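Methylocystis parvus OBBP MbnE (Methylocystis parvus OBBP, PDB 5ICQ) probably binds the copper chelator methanobactin in the periplasm, as a solute-binding protein of the transport machinery that takes it up. Local coordinates at residues L70-V82 with E211-G223. Residues are numbered along the deposited sequence; the frame is centred on the assembly and turned at random.
Sequences LPGTFDSLNPFNV and ERFSDATLAKPLG
The ring of F213 carries the amide of N78 on one face: ND2 sits 3.4 Å above the ring plane, displaced toward the rim, with amide and ring planes 67° apart. CB of F80 comes to 3.9 Å from CZ of F213, and CB of N81 approaches CE2 obliquely. L154, L155 and K158 of helix 145-158 also touch this phenylalanine. F80 has P79 CG over the centre of one face and meets F96 edge-to-face.

The polar grip lies beside the ring. N81 ND2 donates to F213 O at 2.9 Å, in the carbonyl plane; chi1 of 62° puts CG of N81 between its own backbone N and carbonyl carbon, which brings ND2 to F213 O. N78 ND2 donates to a water that in turn donates to D215 O and lies 3.0 Å from T217 OG1, while OD1 of N78 accepts from F80 N. An alanine in place of F213 would probably open a gap beneath the N78 amide and strip F80 CB of its aromatic neighbour.

Further along, L77 N donates to T217 O at 2.8 Å, nearly in line with the carbonyl (174°). S76 OG accepts weakly from T217 N. L77 CD1 reaches P221 CD at 3.9 Å, and L218 CD2 lies against D75 O. Two irregular loops, one leaving strand 65-71 and the other leading into strand 227-233, the outermost strands of one mixed sheet in this family 5 solute-binding protein, are thus joined by the L77 and N81 bonds and the water, while an ST turn at S76 and an Asx turn at N78 shape the 70-82 loop itself.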
loop_
_atom_site.group_PDB
_atom_site.type_symbol
_atom_site.label_atom_id
_atom_site.label_comp_id
_atom_site.label_asym_id
_atom_site.label_seq_id
_atom_site.Cartn_x
_atom_site.Cartn_y
_atom_site.Cartn_z
ATOM N N LEU A 70 16.607 -9.830 3.368
ATOM C CA LEU A 70 15.458 -9.214 4.006
ATOM C C LEU A 70 15.747 -8.988 5.481
ATOM O O LEU A 70 16.453 -9.783 6.109
ATOM C CB LEU A 70 14.212 -10.104 3.866
ATOM C CG LEU A 70 13.663 -10.251 2.450
ATOM C CD1 LEU A 70 12.607 -11.353 2.385
ATOM C CD2 LEU A 70 13.096 -8.910 1.975
ATOM N N PRO A 71 15.215 -7.917 6.062
ATOM C CA PRO A 71 15.398 -7.695 7.497
ATOM C C PRO A 71 14.401 -8.512 8.303
ATOM O O PRO A 71 13.315 -8.858 7.833
ATOM C CB PRO A 71 15.135 -6.193 7.649
ATOM C CG PRO A 71 14.094 -5.920 6.612
ATOM C CD PRO A 71 14.372 -6.875 5.452
ATOM N N GLY A 72 14.784 -8.825 9.536
ATOM C CA GLY A 72 13.862 -9.510 10.422
ATOM C C GLY A 72 13.998 -11.016 10.393
ATOM O O GLY A 72 15.108 -11.546 10.267
ATOM N N THR A 73 12.878 -11.724 10.517
ATOM C CA THR A 73 12.916 -13.174 10.627
ATOM C C THR A 73 11.605 -13.743 10.099
ATOM O O THR A 73 10.713 -13.008 9.673
ATOM C CB THR A 73 13.168 -13.604 12.077
ATOM O OG1 THR A 73 13.412 -15.016 12.124
ATOM C CG2 THR A 73 11.966 -13.268 12.948
ATOM N N PHE A 74 11.495 -15.069 10.129
ATOM C CA PHE A 74 10.260 -15.737 9.745
ATOM C C PHE A 74 10.199 -17.076 10.459
ATOM O O PHE A 74 11.227 -17.658 10.815
ATOM C CB PHE A 74 10.169 -15.942 8.221
ATOM C CG PHE A 74 11.077 -17.020 7.701
ATOM C CD1 PHE A 74 12.420 -16.759 7.468
ATOM C CD2 PHE A 74 10.593 -18.297 7.450
ATOM C CE1 PHE A 74 13.267 -17.746 6.987
ATOM C CE2 PHE A 74 11.438 -19.294 6.974
ATOM C CZ PHE A 74 12.775 -19.015 6.738
ATOM N N ASP A 75 8.974 -17.580 10.644
ATOM C CA ASP A 75 8.810 -18.911 11.220
ATOM C C ASP A 75 7.696 -19.717 10.558
ATOM O O ASP A 75 7.269 -20.734 11.125
ATOM C CB ASP A 75 8.536 -18.814 12.726
ATOM C CG ASP A 75 7.335 -17.951 13.042
ATOM O OD1 ASP A 75 6.637 -17.541 12.098
ATOM O OD2 ASP A 75 7.080 -17.691 14.237
ATOM N N SER A 76 7.217 -19.309 9.387
ATOM C CA SER A 76 6.109 -19.991 8.740
ATOM C C SER A 76 6.218 -19.816 7.234
ATOM O O SER A 76 6.724 -18.799 6.749
ATOM C CB SER A 76 4.762 -19.444 9.215
ATOM O OG SER A 76 3.686 -20.148 8.616
ATOM N N LEU A 77 5.737 -20.819 6.501
ATOM C CA LEU A 77 5.639 -20.736 5.050
ATOM C C LEU A 77 4.191 -20.597 4.592
ATOM O O LEU A 77 3.874 -20.900 3.435
ATOM C CB LEU A 77 6.303 -21.954 4.404
ATOM C CG LEU A 77 7.782 -22.098 4.750
ATOM C CD1 LEU A 77 8.411 -23.305 4.061
ATOM C CD2 LEU A 77 8.535 -20.817 4.396
ATOM N N ASN A 78 3.303 -20.132 5.479
ATOM C CA ASN A 78 1.896 -19.918 5.147
ATOM C C ASN A 78 1.612 -18.425 5.192
ATOM O O ASN A 78 1.472 -17.848 6.285
ATOM C CB ASN A 78 0.971 -20.671 6.112
ATOM C CG ASN A 78 -0.504 -20.562 5.725
ATOM O OD1 ASN A 78 -0.870 -19.837 4.798
ATOM N ND2 ASN A 78 -1.362 -21.288 6.450
ATOM N N PRO A 79 1.520 -17.753 4.043
ATOM C CA PRO A 79 1.247 -16.313 4.041
ATOM C C PRO A 79 -0.222 -15.954 4.161
ATOM O O PRO A 79 -0.547 -14.766 4.122
ATOM C CB PRO A 79 1.801 -15.862 2.677
ATOM C CG PRO A 79 1.667 -17.068 1.803
ATOM C CD PRO A 79 1.842 -18.273 2.699
ATOM N N PHE A 80 -1.123 -16.930 4.294
ATOM C CA PHE A 80 -2.539 -16.655 4.165
ATOM C C PHE A 80 -3.321 -16.802 5.461
ATOM O O PHE A 80 -4.517 -16.500 5.464
ATOM C CB PHE A 80 -3.165 -17.578 3.108
ATOM C CG PHE A 80 -2.447 -17.560 1.798
ATOM C CD1 PHE A 80 -2.287 -16.373 1.101
ATOM C CD2 PHE A 80 -1.937 -18.730 1.256
ATOM C CE1 PHE A 80 -1.620 -16.350 -0.112
ATOM C CE2 PHE A 80 -1.283 -18.714 0.043
ATOM C CZ PHE A 80 -1.113 -17.533 -0.638
ATOM N N ASN A 81 -2.707 -17.297 6.537
ATOM C CA ASN A 81 -3.395 -17.367 7.822
ATOM C C ASN A 81 -3.164 -16.069 8.594
ATOM O O ASN A 81 -2.392 -15.199 8.181
ATOM C CB ASN A 81 -2.951 -18.596 8.631
ATOM C CG ASN A 81 -1.458 -18.595 8.988
ATOM O OD1 ASN A 81 -0.732 -17.622 8.764
ATOM N ND2 ASN A 81 -1.000 -19.708 9.566
ATOM N N VAL A 82 -3.827 -15.936 9.737
ATOM C CA VAL A 82 -3.721 -14.706 10.520
ATOM C C VAL A 82 -2.851 -14.899 11.757
ATOM O O VAL A 82 -2.969 -15.913 12.452
ATOM C CB VAL A 82 -5.114 -14.201 10.912
ATOM C CG1 VAL A 82 -5.768 -13.514 9.729
ATOM C CG2 VAL A 82 -5.971 -15.363 11.392
ATOM N N GLU A 211 -6.596 -28.577 9.131
ATOM C CA GLU A 211 -6.476 -28.372 10.575
ATOM C C GLU A 211 -5.158 -27.695 10.948
ATOM O O GLU A 211 -5.088 -27.009 11.975
ATOM C CB GLU A 211 -6.633 -29.706 11.310
ATOM C CG GLU A 211 -8.078 -30.038 11.681
ATOM C CD GLU A 211 -8.935 -30.388 10.488
ATOM O OE1 GLU A 211 -8.412 -31.033 9.554
ATOM O OE2 GLU A 211 -10.129 -30.008 10.482
ATOM N N ARG A 212 -4.107 -27.878 10.137
ATOM C CA ARG A 212 -2.819 -27.220 10.355
ATOM C C ARG A 212 -2.784 -25.783 9.848
ATOM O O ARG A 212 -1.810 -25.074 10.126
ATOM C CB ARG A 212 -1.684 -27.986 9.659
ATOM C CG ARG A 212 -1.134 -29.215 10.355
ATOM C CD ARG A 212 -0.530 -28.925 11.739
ATOM N NE ARG A 212 0.712 -28.144 11.770
ATOM C CZ ARG A 212 1.894 -28.563 11.308
ATOM N NH1 ARG A 212 2.013 -29.757 10.737
ATOM N NH2 ARG A 212 2.967 -27.781 11.406
ATOM N N PHE A 213 -3.817 -25.340 9.122
ATOM C CA PHE A 213 -3.754 -24.056 8.422
ATOM C C PHE A 213 -3.458 -22.898 9.371
ATOM O O PHE A 213 -2.730 -21.964 9.014
ATOM C CB PHE A 213 -5.068 -23.811 7.673
ATOM C CG PHE A 213 -5.057 -22.576 6.810
ATOM C CD1 PHE A 213 -4.464 -22.596 5.560
ATOM C CD2 PHE A 213 -5.656 -21.402 7.246
ATOM C CE1 PHE A 213 -4.459 -21.460 4.755
ATOM C CE2 PHE A 213 -5.661 -20.268 6.450
ATOM C CZ PHE A 213 -5.062 -20.297 5.207
ATOM N N SER A 214 -3.998 -22.942 10.586
ATOM C CA SER A 214 -3.819 -21.834 11.517
ATOM C C SER A 214 -2.504 -21.891 12.288
ATOM O O SER A 214 -2.225 -20.970 13.065
ATOM C CB SER A 214 -4.984 -21.801 12.507
ATOM O OG SER A 214 -5.154 -23.082 13.096
ATOM N N ASP A 215 -1.702 -22.935 12.112
ATOM C CA ASP A 215 -0.425 -23.068 12.799
ATOM C C ASP A 215 0.677 -22.415 11.967
ATOM O O ASP A 215 0.531 -22.193 10.761
ATOM C CB ASP A 215 -0.112 -24.557 13.041
ATOM C CG ASP A 215 1.041 -24.791 14.030
ATOM O OD1 ASP A 215 1.375 -23.886 14.829
ATOM O OD2 ASP A 215 1.614 -25.906 14.012
ATOM N N ALA A 216 1.783 -22.088 12.632
ATOM C CA ALA A 216 3.011 -21.726 11.932
ATOM C C ALA A 216 3.685 -23.008 11.454
ATOM O O ALA A 216 4.005 -23.884 12.264
ATOM C CB ALA A 216 3.937 -20.929 12.850
ATOM N N THR A 217 3.876 -23.137 10.145
ATOM C CA THR A 217 4.328 -24.382 9.540
ATOM C C THR A 217 5.577 -24.135 8.706
ATOM O O THR A 217 5.640 -23.166 7.951
ATOM C CB THR A 217 3.230 -24.982 8.650
ATOM O OG1 THR A 217 2.806 -24.000 7.694
ATOM C CG2 THR A 217 2.023 -25.390 9.491
ATOM N N LEU A 218 6.560 -25.024 8.832
ATOM C CA LEU A 218 7.748 -24.977 7.996
ATOM C C LEU A 218 7.797 -26.107 6.980
ATOM O O LEU A 218 8.783 -26.213 6.244
ATOM C CB LEU A 218 9.015 -25.004 8.862
ATOM C CG LEU A 218 9.114 -23.828 9.833
ATOM C CD1 LEU A 218 10.166 -24.095 10.896
ATOM C CD2 LEU A 218 9.403 -22.530 9.076
ATOM N N ALA A 219 6.777 -26.962 6.930
ATOM C CA ALA A 219 6.710 -27.955 5.867
ATOM C C ALA A 219 6.665 -27.249 4.520
ATOM O O ALA A 219 6.062 -26.184 4.382
ATOM C CB ALA A 219 5.485 -28.852 6.041
ATOM N N LYS A 220 7.337 -27.821 3.540
ATOM C CA LYS A 220 7.371 -27.205 2.222
ATOM C C LYS A 220 5.980 -27.243 1.598
ATOM O O LYS A 220 5.456 -28.333 1.335
ATOM C CB LYS A 220 8.394 -27.913 1.353
ATOM C CG LYS A 220 9.791 -27.883 1.966
ATOM C CD LYS A 220 10.764 -28.729 1.160
ATOM C CE LYS A 220 12.102 -28.840 1.860
ATOM N NZ LYS A 220 12.976 -29.807 1.150
ATOM N N PRO A 221 5.349 -26.101 1.361
ATOM C CA PRO A 221 3.975 -26.097 0.857
ATOM C C PRO A 221 3.909 -26.372 -0.635
ATOM O O PRO A 221 4.811 -26.028 -1.402
ATOM C CB PRO A 221 3.507 -24.672 1.161
ATOM C CG PRO A 221 4.773 -23.861 0.971
ATOM C CD PRO A 221 5.891 -24.737 1.502
ATOM N N LEU A 222 2.799 -26.981 -1.046
ATOM C CA LEU A 222 2.566 -27.284 -2.451
ATOM C C LEU A 222 1.826 -26.134 -3.121
ATOM O O LEU A 222 0.751 -25.721 -2.662
ATOM C CB LEU A 222 1.761 -28.578 -2.600
ATOM C CG LEU A 222 1.593 -28.968 -4.077
ATOM C CD1 LEU A 222 2.915 -29.468 -4.620
ATOM C CD2 LEU A 222 0.499 -30.008 -4.290
ATOM N N GLY A 223 2.392 -25.633 -4.215
ATOM C CA GLY A 223 1.699 -24.662 -5.040
ATOM C C GLY A 223 1.730 -25.043 -6.506
ATOM O O GLY A 223 2.040 -26.191 -6.844
HETATM O O HOH W 1 -0.030 -23.202 8.251
#